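Local coordinates for protein 5-oxoprolinase subunit C (Escherichia coli, PDB 5DUD) that catalyses, as one subunit of 5-oxoprolinase, the cleavage of 5-oxo-L-proline to L-glutamate coupled to hydrolysis of ATP to ADP and phosphate, at residues A[37-42]-A[300-305]; A[191-196]-A[256-261]; A[201-204]-A[209-212]; A[270-273]-A[277-280]. One frame throughout, in Å; residues are numbered along the deposited sequence.

Overall arrangement
The four contacts divide between two regions of the chain. Contact 1, where the C-terminal part of helix 285-302 meets helix 34-44, stands apart, with its centre about 25 to 33 Å from those of the others. Contacts 2, 3 and 4 gather round the mixed sheet that holds strands 208-212, 257-261 and 277-282, their centres about 11 to 15 Å apart. Contact 4 touches both neighbours, chiefly through Phe280, and contact 3 also through Ile278 and Ala270. Along the sequence, contact 3 falls between the two segments of contact 2, contact 4 follows, and contact 1 spans all three. Helix 285-302, which directly follows strand 277-282, thus carries the chain's end from this sheet back to helix 34-44.

Contact 1 of 4, residues A[37-42]-A[300-305]; sequences LRIANL and EQLAWR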
loop_
_atom_site.group_PDB
_atom_site.type_symbol
_atom_site.label_atom_id
_atom_site.label_comp_id
_atom_site.label_asym_id
_atom_site.label_seq_id
_atom_site.Cartn_x
_atom_site.Cartn_y
_atom_site.Cartn_z
ATOM N N LEU A 37 -8.156 -14.602 -6.014
ATOM C CA LEU A 37 -9.443 -13.896 -5.915
ATOM C C LEU A 37 -10.112 -13.725 -7.299
ATOM O O LEU A 37 -11.334 -13.872 -7.414
ATOM C CB LEU A 37 -9.204 -12.514 -5.263
ATOM C CG LEU A 37 -10.424 -11.600 -5.118
ATOM C CD1 LEU A 37 -10.465 -10.938 -3.760
ATOM C CD2 LEU A 37 -10.436 -10.508 -6.185
ATOM N N ARG A 38 -9.312 -13.400 -8.339
ATOM C CA ARG A 38 -9.825 -13.201 -9.701
ATOM C C ARG A 38 -10.444 -14.478 -10.255
ATOM O O ARG A 38 -11.555 -14.414 -10.769
ATOM C CB ARG A 38 -8.743 -12.668 -10.659
ATOM C CG ARG A 38 -8.477 -11.183 -10.450
ATOM C CD ARG A 38 -7.404 -10.616 -11.344
ATOM N NE ARG A 38 -7.261 -9.176 -11.130
ATOM C CZ ARG A 38 -6.330 -8.402 -11.680
ATOM N NH1 ARG A 38 -5.427 -8.924 -12.509
ATOM N NH2 ARG A 38 -6.289 -7.105 -11.412
ATOM N N ILE A 39 -9.776 -15.633 -10.096
ATOM C CA ILE A 39 -10.292 -16.931 -10.564
ATOM C C ILE A 39 -11.598 -17.284 -9.832
ATOM O O ILE A 39 -12.543 -17.739 -10.474
ATOM C CB ILE A 39 -9.224 -18.050 -10.389
ATOM C CG1 ILE A 39 -8.037 -17.837 -11.357
ATOM C CG2 ILE A 39 -9.825 -19.447 -10.595
ATOM C CD1 ILE A 39 -6.736 -18.544 -10.945
ATOM N N ALA A 40 -11.644 -17.065 -8.500
ATOM C CA ALA A 40 -12.828 -17.338 -7.679
ATOM C C ALA A 40 -14.029 -16.531 -8.165
ATOM O O ALA A 40 -15.097 -17.104 -8.375
ATOM C CB ALA A 40 -12.549 -17.022 -6.216
ATOM N N ASN A 41 -13.852 -15.209 -8.357
ATOM C CA ASN A 41 -14.937 -14.347 -8.840
ATOM C C ASN A 41 -15.319 -14.719 -10.278
ATOM O O ASN A 41 -16.498 -14.663 -10.628
ATOM C CB ASN A 41 -14.568 -12.855 -8.739
ATOM C CG ASN A 41 -14.506 -12.330 -7.322
ATOM O OD1 ASN A 41 -15.408 -12.562 -6.511
ATOM N ND2 ASN A 41 -13.486 -11.541 -7.005
ATOM N N LEU A 42 -14.334 -15.125 -11.094
ATOM C CA LEU A 42 -14.603 -15.559 -12.463
ATOM C C LEU A 42 -15.481 -16.817 -12.458
ATOM O O LEU A 42 -16.499 -16.849 -13.153
ATOM C CB LEU A 42 -13.298 -15.804 -13.246
ATOM C CG LEU A 42 -12.618 -14.540 -13.804
ATOM C CD1 LEU A 42 -11.146 -14.781 -14.070
ATOM C CD2 LEU A 42 -13.303 -14.053 -15.077
ATOM N N GLU A 300 -7.966 -13.869 -19.495
ATOM C CA GLU A 300 -8.786 -13.781 -20.709
ATOM C C GLU A 300 -9.151 -15.197 -21.191
ATOM O O GLU A 300 -10.226 -15.380 -21.763
ATOM C CB GLU A 300 -8.075 -12.972 -21.808
ATOM C CG GLU A 300 -7.962 -11.503 -21.435
ATOM C CD GLU A 300 -7.439 -10.590 -22.525
ATOM O OE1 GLU A 300 -6.287 -10.793 -22.970
ATOM O OE2 GLU A 300 -8.163 -9.639 -22.899
ATOM N N GLN A 301 -8.281 -16.200 -20.931
ATOM C CA GLN A 301 -8.577 -17.610 -21.230
ATOM C C GLN A 301 -9.689 -18.107 -20.292
ATOM O O GLN A 301 -10.582 -18.831 -20.733
ATOM C CB GLN A 301 -7.329 -18.503 -21.095
ATOM C CG GLN A 301 -6.346 -18.394 -22.260
ATOM C CD GLN A 301 -4.900 -18.502 -21.827
ATOM O OE1 GLN A 301 -4.066 -17.659 -22.174
ATOM N NE2 GLN A 301 -4.555 -19.540 -21.071
ATOM N N LEU A 302 -9.633 -17.706 -19.001
ATOM C CA LEU A 302 -10.663 -18.043 -18.004
ATOM C C LEU A 302 -11.996 -17.354 -18.331
ATOM O O LEU A 302 -13.054 -17.911 -18.038
ATOM C CB LEU A 302 -10.232 -17.639 -16.586
ATOM C CG LEU A 302 -9.425 -18.651 -15.763
ATOM C CD1 LEU A 302 -8.060 -18.095 -15.378
ATOM C CD2 LEU A 302 -10.186 -19.054 -14.499
ATOM N N ALA A 303 -11.948 -16.147 -18.939
ATOM C CA ALA A 303 -13.140 -15.385 -19.322
ATOM C C ALA A 303 -13.942 -16.033 -20.481
ATOM O O ALA A 303 -15.036 -15.550 -20.768
ATOM C CB ALA A 303 -12.752 -13.962 -19.707
ATOM N N TRP A 304 -13.421 -17.107 -21.128
ATOM C CA TRP A 304 -14.112 -17.816 -22.213
ATOM C C TRP A 304 -14.723 -19.159 -21.730
ATOM O O TRP A 304 -14.901 -20.071 -22.540
ATOM C CB TRP A 304 -13.145 -18.022 -23.409
ATOM C CG TRP A 304 -12.772 -16.735 -24.085
ATOM C CD1 TRP A 304 -13.595 -15.680 -24.346
ATOM C CD2 TRP A 304 -11.479 -16.370 -24.587
ATOM N NE1 TRP A 304 -12.888 -14.663 -24.940
ATOM C CE2 TRP A 304 -11.589 -15.064 -25.112
ATOM C CE3 TRP A 304 -10.235 -17.020 -24.648
ATOM C CZ2 TRP A 304 -10.502 -14.393 -25.679
ATOM C CZ3 TRP A 304 -9.158 -16.349 -25.206
ATOM C CH2 TRP A 304 -9.299 -15.052 -25.716
ATOM N N ARG A 305 -15.195 -19.223 -20.461
ATOM C CA ARG A 305 -15.853 -20.404 -19.891
ATOM C C ARG A 305 -17.079 -19.987 -19.073
ATOM O O ARG A 305 -17.022 -19.005 -18.331
ATOM C CB ARG A 305 -14.872 -21.193 -19.012
#
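This is a small apolar helix-to-helix contact in which Leu302, near the C-terminal end of helix 285-302, packs against Ile39 and Leu42 of helix 34-44. It brings the last modelled residues of the chain back to a helix near its beginning; the centre of the contact lies about 17 Å from the centre of the chain. Leu302 carries the interface on its side, directing its branched end at Ile39 and its CB at Leu42. Its CD2 lies 3.9 Å from Ile39 CG2, and its CD1 is 4.0 Å from Ile39 CG1, so the two methyls of the leucine engage both branches of the isoleucine. Nearer the backbone, Leu302 CB meets Leu42 CD1 at 3.9 Å. Both partners meet Leu302 roughly at right angles. Ile39 and Leu42 are one turn apart, three residues along the same helix, and therefore offer neighbouring surfaces to a single side chain. With its CG anti to the carbonyl carbon (chi1 -80°), Leu42 holds CD1 against Leu302 and CD2 toward Ala303 CA, 4.5 Å away at the solvent-facing margin. Leu302 to Arg305 form a type I turn. Val165, in a loop, touches both Ile39 and Leu302 and continues the apolar patch, while Asn41, also on helix 34-44, hydrogen-bonds through ND2 to Ala48 O. No hydrogen bond or salt bridge joins the two segments, so the C-terminal end is held against helix 34-44 here by burial of aliphatic carbon alone, without the directional restraint of polar pairing.

Contact 2 of 4, residues A[191-196]-A[256-261]; sequences DAFWRS and PRIACI
Phe193 of helix 187-195 presses its ring onto Ile258 and Ala259 of strand 257-261, a buried helix-on-sheet contact in the region assigned to the cyclophilin-like clan. Ile258 CG2 sits over one face of the ring, 4.2 Å from its centroid, in a CH-pi contact displaced toward the CE1 side. Ala259 CB approaches the ring obliquely, nearest CE2 of Phe193 at 3.4 Å and then CZ. The phenylalanine and isoleucine side chains run past one another in opposite directions. Phe193 gets there because its CG is anti to the backbone N (chi1 -167°), which sends the ring out from the helix toward the strand. On the strand, the near-helical backbone of Ile258 (phi -79°, psi -43°) interrupts the usual alternation, and consecutive side chains, those of Ile258 and Ala259, both turn to the helix. An alanine in place of Phe193 is likely to open a gap between helix and sheet and leave Ile258 CG2 without its aromatic face. In the next shell, Phe193 stacks with Phe280 and touches Val234, tying the helix to two more strands of the same sheet. Next to Ile258 in the strand, Arg257 forms a salt bridge through NE with Glu181. Within the helical segment, Asp191 O accepts two backbone bonds, from Trp194 N at 3.1 Å and from Arg195 N at 2.8 Å.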
loop_
_atom_site.group_PDB
_atom_site.type_symbol
_atom_site.label_atom_id
_atom_site.label_comp_id
_atom_site.label_asym_id
_atom_site.label_seq_id
_atom_site.Cartn_x
_atom_site.Cartn_y
_atom_site.Cartn_z
ATOM N N ASP A 191 25.546 -10.627 -4.753
ATOM C CA ASP A 191 25.562 -12.087 -4.949
ATOM C C ASP A 191 24.665 -12.791 -3.933
ATOM O O ASP A 191 23.837 -13.610 -4.323
ATOM C CB ASP A 191 26.991 -12.659 -4.854
ATOM C CG ASP A 191 27.847 -12.408 -6.080
ATOM O OD1 ASP A 191 27.651 -11.364 -6.739
ATOM O OD2 ASP A 191 28.723 -13.251 -6.372
ATOM N N ALA A 192 24.806 -12.450 -2.640
ATOM C CA ALA A 192 23.990 -13.029 -1.570
ATOM C C ALA A 192 22.486 -12.849 -1.834
ATOM O O ALA A 192 21.717 -13.750 -1.521
ATOM C CB ALA A 192 24.355 -12.406 -0.230
ATOM N N PHE A 193 22.065 -11.726 -2.442
ATOM C CA PHE A 193 20.643 -11.484 -2.709
ATOM C C PHE A 193 20.033 -12.519 -3.667
ATOM O O PHE A 193 18.861 -12.856 -3.516
ATOM C CB PHE A 193 20.409 -10.066 -3.260
ATOM C CG PHE A 193 18.951 -9.672 -3.249
ATOM C CD1 PHE A 193 18.284 -9.452 -2.053
ATOM C CD2 PHE A 193 18.232 -9.570 -4.431
ATOM C CE1 PHE A 193 16.929 -9.127 -2.039
ATOM C CE2 PHE A 193 16.879 -9.233 -4.415
ATOM C CZ PHE A 193 16.236 -9.013 -3.219
ATOM N N TRP A 194 20.829 -13.034 -4.620
ATOM C CA TRP A 194 20.375 -14.026 -5.592
ATOM C C TRP A 194 20.734 -15.439 -5.131
ATOM O O TRP A 194 19.894 -16.332 -5.216
ATOM C CB TRP A 194 20.995 -13.745 -6.986
ATOM C CG TRP A 194 20.869 -12.324 -7.460
ATOM C CD1 TRP A 194 21.886 -11.457 -7.727
ATOM C CD2 TRP A 194 19.657 -11.616 -7.735
ATOM N NE1 TRP A 194 21.381 -10.239 -8.117
ATOM C CE2 TRP A 194 20.014 -10.313 -8.141
ATOM C CE3 TRP A 194 18.301 -11.954 -7.676
ATOM C CZ2 TRP A 194 19.060 -9.350 -8.483
ATOM C CZ3 TRP A 194 17.357 -10.999 -8.009
ATOM C CH2 TRP A 194 17.738 -9.717 -8.418
ATOM N N ARG A 195 21.977 -15.644 -4.663
ATOM C CA ARG A 195 22.452 -16.971 -4.265
ATOM C C ARG A 195 21.914 -17.422 -2.907
ATOM O O ARG A 195 21.475 -18.562 -2.789
ATOM C CB ARG A 195 23.991 -17.019 -4.234
ATOM N N SER A 196 21.975 -16.558 -1.885
ATOM C CA SER A 196 21.592 -16.920 -0.514
ATOM C C SER A 196 20.059 -16.981 -0.298
ATOM O O SER A 196 19.350 -16.114 -0.800
ATOM C CB SER A 196 22.201 -15.933 0.478
ATOM O OG SER A 196 22.429 -16.533 1.742
ATOM N N PRO A 256 17.052 2.635 0.995
ATOM C CA PRO A 256 17.630 2.230 -0.298
ATOM C C PRO A 256 16.991 0.940 -0.833
ATOM O O PRO A 256 16.933 -0.058 -0.116
ATOM C CB PRO A 256 19.118 2.048 0.017
ATOM C CG PRO A 256 19.167 1.752 1.459
ATOM C CD PRO A 256 18.016 2.459 2.097
ATOM N N ARG A 257 16.479 0.992 -2.078
ATOM C CA ARG A 257 15.780 -0.096 -2.758
ATOM C C ARG A 257 16.760 -0.946 -3.586
ATOM O O ARG A 257 17.267 -0.477 -4.607
ATOM C CB ARG A 257 14.673 0.480 -3.666
ATOM C CG ARG A 257 13.699 1.432 -2.970
ATOM C CD ARG A 257 13.004 2.361 -3.953
ATOM N NE ARG A 257 13.877 3.455 -4.387
ATOM C CZ ARG A 257 13.505 4.468 -5.167
ATOM N NH1 ARG A 257 12.254 4.555 -5.613
ATOM N NH2 ARG A 257 14.381 5.410 -5.503
ATOM N N ILE A 258 17.042 -2.169 -3.130
ATOM C CA ILE A 258 17.971 -3.066 -3.825
ATOM C C ILE A 258 17.315 -3.747 -5.036
ATOM O O ILE A 258 17.964 -3.835 -6.073
ATOM C CB ILE A 258 18.591 -4.124 -2.873
ATOM C CG1 ILE A 258 19.793 -4.819 -3.553
ATOM C CG2 ILE A 258 17.563 -5.175 -2.395
ATOM C CD1 ILE A 258 20.564 -5.713 -2.674
ATOM N N ALA A 259 16.061 -4.232 -4.912
ATOM C CA ALA A 259 15.380 -4.931 -6.006
ATOM C C ALA A 259 13.874 -4.697 -5.984
ATOM O O ALA A 259 13.344 -4.162 -5.010
ATOM C CB ALA A 259 15.676 -6.421 -5.926
ATOM N N CYS A 260 13.193 -5.071 -7.073
ATOM C CA CYS A 260 11.742 -4.943 -7.199
ATOM C C CYS A 260 11.183 -6.221 -7.801
ATOM O O CYS A 260 11.612 -6.621 -8.881
ATOM C CB CYS A 260 11.361 -3.721 -8.033
ATOM S SG CYS A 260 9.579 -3.397 -8.097
ATOM N N ILE A 261 10.264 -6.881 -7.082
ATOM C CA ILE A 261 9.627 -8.121 -7.524
ATOM C C ILE A 261 8.589 -7.791 -8.605
ATOM O O ILE A 261 7.850 -6.808 -8.480
ATOM C CB ILE A 261 9.006 -8.875 -6.318
ATOM C CG1 ILE A 261 10.112 -9.280 -5.313
ATOM C CG2 ILE A 261 8.219 -10.116 -6.761
ATOM C CD1 ILE A 261 9.682 -9.275 -3.952
#

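Contact 3 of 4, residues A[201-204]-A[209-212]; sequences SSQS and YRLQ
Arg210 lies alongside Gln203, with its CB 4.2 Å from Ser201 CB. Farther out, CG of Arg210 packs on Gln203 CB at 3.8 Å, and CD follows against the same carbon at 3.9 Å, the two side chains running together in one direction. At the tip, the guanidinium has Gln203 OE1 over the centre of one face, 4.0 Å above its plane, with amide and guanidinium planes 85° apart; this is an approach over a face rather than a hydrogen bond. Hydrogen bonds to the backbone join the segments. Strands 198-200 and 208-212 form an antiparallel beta hairpin, and the bond from Ser201 N to Arg210 O (3.1 Å) carries its ladder one step past strand 198-200, before a type I turn takes the chain from Ser201 to Ser204. Ser204 OG, beside its own backbone N, joins turn and strand: it donates to Ser201 O at 2.8 Å and receives Arg210 N at 3.0 Å, the latter bond bent (133°) where that from Ser201 N is straighter (146°). Replacing Ser204 by an alanine would probably leave Arg210 N without this acceptor and reduce the grip on Ser201 O to the backbone bond from Ser204 N. Ser204 CB meanwhile rests beside Tyr209, whose ring reaches inward to hydrogen-bond through OH to Leu269 O, and the Gln212 chain passes beside Ser201 OG at the exposed side.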
loop_
_atom_site.group_PDB
_atom_site.type_symbol
_atom_site.label_atom_id
_atom_site.label_comp_id
_atom_site.label_asym_id
_atom_site.label_seq_id
_atom_site.Cartn_x
_atom_site.Cartn_y
_atom_site.Cartn_z
ATOM N N SER A 201 10.179 -13.743 8.417
ATOM C CA SER A 201 10.123 -13.408 9.840
ATOM C C SER A 201 8.681 -13.226 10.309
ATOM O O SER A 201 7.820 -12.829 9.525
ATOM C CB SER A 201 10.913 -12.127 10.111
ATOM O OG SER A 201 11.576 -12.193 11.362
ATOM N N SER A 202 8.442 -13.440 11.615
ATOM C CA SER A 202 7.125 -13.285 12.259
ATOM C C SER A 202 6.524 -11.856 12.142
ATOM O O SER A 202 5.306 -11.715 12.239
ATOM C CB SER A 202 7.210 -13.660 13.737
ATOM O OG SER A 202 8.080 -12.793 14.447
ATOM N N GLN A 203 7.365 -10.816 11.953
ATOM C CA GLN A 203 6.915 -9.424 11.769
ATOM C C GLN A 203 6.109 -9.227 10.478
ATOM O O GLN A 203 5.284 -8.310 10.401
ATOM C CB GLN A 203 8.123 -8.477 11.731
ATOM C CG GLN A 203 8.666 -8.136 13.111
ATOM C CD GLN A 203 7.917 -6.977 13.729
ATOM O OE1 GLN A 203 8.082 -5.822 13.323
ATOM N NE2 GLN A 203 7.055 -7.249 14.702
ATOM N N SER A 204 6.387 -10.056 9.462
ATOM C CA SER A 204 5.734 -10.029 8.155
ATOM C C SER A 204 4.209 -10.094 8.252
ATOM O O SER A 204 3.672 -11.020 8.850
ATOM C CB SER A 204 6.217 -11.203 7.311
ATOM O OG SER A 204 7.632 -11.210 7.213
ATOM N N TYR A 209 6.759 -7.577 4.243
ATOM C CA TYR A 209 7.437 -8.793 4.697
ATOM C C TYR A 209 8.883 -8.520 5.105
ATOM O O TYR A 209 9.662 -8.098 4.256
ATOM C CB TYR A 209 7.465 -9.860 3.583
ATOM C CG TYR A 209 6.209 -10.675 3.326
ATOM C CD1 TYR A 209 4.955 -10.209 3.708
ATOM C CD2 TYR A 209 6.264 -11.856 2.601
ATOM C CE1 TYR A 209 3.800 -10.950 3.451
ATOM C CE2 TYR A 209 5.122 -12.607 2.343
ATOM C CZ TYR A 209 3.887 -12.150 2.767
ATOM O OH TYR A 209 2.741 -12.867 2.503
ATOM N N ARG A 210 9.275 -8.857 6.350
ATOM C CA ARG A 210 10.666 -8.719 6.821
ATOM C C ARG A 210 11.409 -10.046 6.576
ATOM O O ARG A 210 10.896 -11.094 6.958
ATOM C CB ARG A 210 10.702 -8.317 8.308
ATOM C CG ARG A 210 9.749 -7.155 8.620
ATOM C CD ARG A 210 10.298 -6.106 9.568
ATOM N NE ARG A 210 9.484 -4.887 9.525
ATOM C CZ ARG A 210 9.749 -3.763 10.188
ATOM N NH1 ARG A 210 10.822 -3.680 10.971
ATOM N NH2 ARG A 210 8.944 -2.713 10.075
ATOM N N LEU A 211 12.565 -10.008 5.886
ATOM C CA LEU A 211 13.312 -11.211 5.528
ATOM C C LEU A 211 14.545 -11.405 6.406
ATOM O O LEU A 211 15.356 -10.493 6.515
ATOM C CB LEU A 211 13.747 -11.125 4.056
ATOM C CG LEU A 211 12.667 -10.805 3.018
ATOM C CD1 LEU A 211 13.258 -10.800 1.606
ATOM C CD2 LEU A 211 11.503 -11.788 3.092
ATOM N N GLN A 212 14.706 -12.603 6.992
ATOM C CA GLN A 212 15.873 -12.966 7.803
ATOM C C GLN A 212 16.930 -13.657 6.939
ATOM O O GLN A 212 16.627 -14.672 6.313
ATOM C CB GLN A 212 15.479 -13.918 8.940
ATOM C CG GLN A 212 14.499 -13.403 9.995
ATOM C CD GLN A 212 15.023 -12.296 10.898
ATOM O OE1 GLN A 212 15.715 -11.378 10.462
ATOM N NE2 GLN A 212 14.723 -12.340 12.198
#

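Contact 4 of 4, residues A[270-273]-A[277-280]; sequences AQIP and PIHF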
loop_
_atom_site.group_PDB
_atom_site.type_symbol
_atom_site.label_atom_id
_atom_site.label_comp_id
_atom_site.label_asym_id
_atom_site.label_seq_id
_atom_site.Cartn_x
_atom_site.Cartn_y
_atom_site.Cartn_z
ATOM N N ALA A 270 2.402 -14.421 -1.091
ATOM C CA ALA A 270 1.188 -14.600 -0.289
ATOM C C ALA A 270 1.044 -15.994 0.297
ATOM O O ALA A 270 0.482 -16.107 1.384
ATOM C CB ALA A 270 -0.044 -14.294 -1.136
ATOM N N GLN A 271 1.499 -17.045 -0.412
ATOM C CA GLN A 271 1.346 -18.416 0.066
ATOM C C GLN A 271 2.536 -18.929 0.863
ATOM O O GLN A 271 2.398 -19.956 1.521
ATOM C CB GLN A 271 1.090 -19.372 -1.107
ATOM C CG GLN A 271 -0.139 -19.053 -1.968
ATOM C CD GLN A 271 -1.444 -18.819 -1.238
ATOM O OE1 GLN A 271 -1.644 -19.240 -0.096
ATOM N NE2 GLN A 271 -2.414 -18.256 -1.935
ATOM N N ILE A 272 3.685 -18.242 0.837
ATOM C CA ILE A 272 4.881 -18.717 1.545
ATOM C C ILE A 272 4.671 -18.739 3.074
ATOM O O ILE A 272 4.492 -17.677 3.674
ATOM C CB ILE A 272 6.145 -17.887 1.177
ATOM C CG1 ILE A 272 6.625 -18.254 -0.246
ATOM C CG2 ILE A 272 7.292 -18.130 2.184
ATOM C CD1 ILE A 272 7.504 -17.213 -0.912
ATOM N N PRO A 273 4.787 -19.920 3.741
ATOM C CA PRO A 273 4.630 -19.956 5.210
ATOM C C PRO A 273 5.685 -19.143 5.979
ATOM O O PRO A 273 6.757 -18.848 5.451
ATOM C CB PRO A 273 4.747 -21.449 5.548
ATOM C CG PRO A 273 4.451 -22.160 4.288
ATOM C CD PRO A 273 4.975 -21.281 3.199
ATOM N N PRO A 277 11.905 -20.781 3.454
ATOM C CA PRO A 277 12.773 -19.804 2.777
ATOM C C PRO A 277 12.156 -19.213 1.505
ATOM O O PRO A 277 11.103 -19.649 1.050
ATOM C CB PRO A 277 14.029 -20.622 2.459
ATOM C CG PRO A 277 13.552 -22.011 2.329
ATOM C CD PRO A 277 12.424 -22.157 3.302
ATOM N N ILE A 278 12.833 -18.185 0.950
ATOM C CA ILE A 278 12.460 -17.481 -0.289
ATOM C C ILE A 278 13.724 -17.247 -1.121
ATOM O O ILE A 278 14.669 -16.639 -0.618
ATOM C CB ILE A 278 11.738 -16.119 -0.029
ATOM C CG1 ILE A 278 10.712 -16.196 1.125
ATOM C CG2 ILE A 278 11.067 -15.623 -1.325
ATOM C CD1 ILE A 278 10.118 -14.852 1.529
ATOM N N HIS A 279 13.736 -17.688 -2.390
ATOM C CA HIS A 279 14.879 -17.477 -3.288
ATOM C C HIS A 279 14.544 -16.410 -4.314
ATOM O O HIS A 279 13.438 -16.398 -4.854
ATOM C CB HIS A 279 15.276 -18.774 -4.010
ATOM C CG HIS A 279 15.659 -19.894 -3.092
ATOM N ND1 HIS A 279 14.752 -20.874 -2.735
ATOM C CD2 HIS A 279 16.842 -20.158 -2.491
ATOM C CE1 HIS A 279 15.405 -21.703 -1.939
ATOM N NE2 HIS A 279 16.670 -21.315 -1.767
ATOM N N PHE A 280 15.500 -15.520 -4.603
ATOM C CA PHE A 280 15.320 -14.475 -5.609
ATOM C C PHE A 280 16.052 -14.870 -6.890
ATOM O O PHE A 280 17.180 -15.360 -6.832
ATOM C CB PHE A 280 15.810 -13.112 -5.104
ATOM C CG PHE A 280 14.961 -12.511 -4.007
ATOM C CD1 PHE A 280 13.685 -12.041 -4.274
ATOM C CD2 PHE A 280 15.459 -12.365 -2.721
ATOM C CE1 PHE A 280 12.907 -11.474 -3.266
ATOM C CE2 PHE A 280 14.682 -11.793 -1.714
ATOM C CZ PHE A 280 13.412 -11.351 -1.994
#
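Ile272 and Ile278 form the compact part of this contact, their side chains meeting at a slant where the chain turns from helix 266-271 into strand 277-282. The outermost methyl of Ile272, CD1, is wedged against two branches of its partner, 3.9 Å from Ile278 CG2 and 3.9 Å from Ile278 CG1. A second methyl, Ile272 CG2, supports the same CG1 from 4.1 Å. With CG1 of Ile272 anti to the carbonyl carbon (chi1 -74°), its CG2 is left anti to the backbone N, and both branches can thus reach Ile278. The pair is enclosed on further sides: both isoleucines touch Ile174 of strand 173-178, and Ile278 also lies on Leu211 of strand 208-212. Toward the proline the packing thins out. The CB of Pro277 points away from the 270-273 segment, and the nearest approach is between Ile272 CG2 and the carbonyl oxygen Pro277 O, at 4.3 Å; Pro277 itself is partly exposed. No hydrogen bond spans the two segments, in contrast to the neighbouring Gln271, whose amide bonds to Asp33, Met109 and Arg110. The arrangement is a short helix-to-strand connection folded back on itself, with one aliphatic side chain of the connection laid against strands 277-282 and 173-178 of the mixed sheet, within a region whose sequence family belongs to the cyclophilin-like clan.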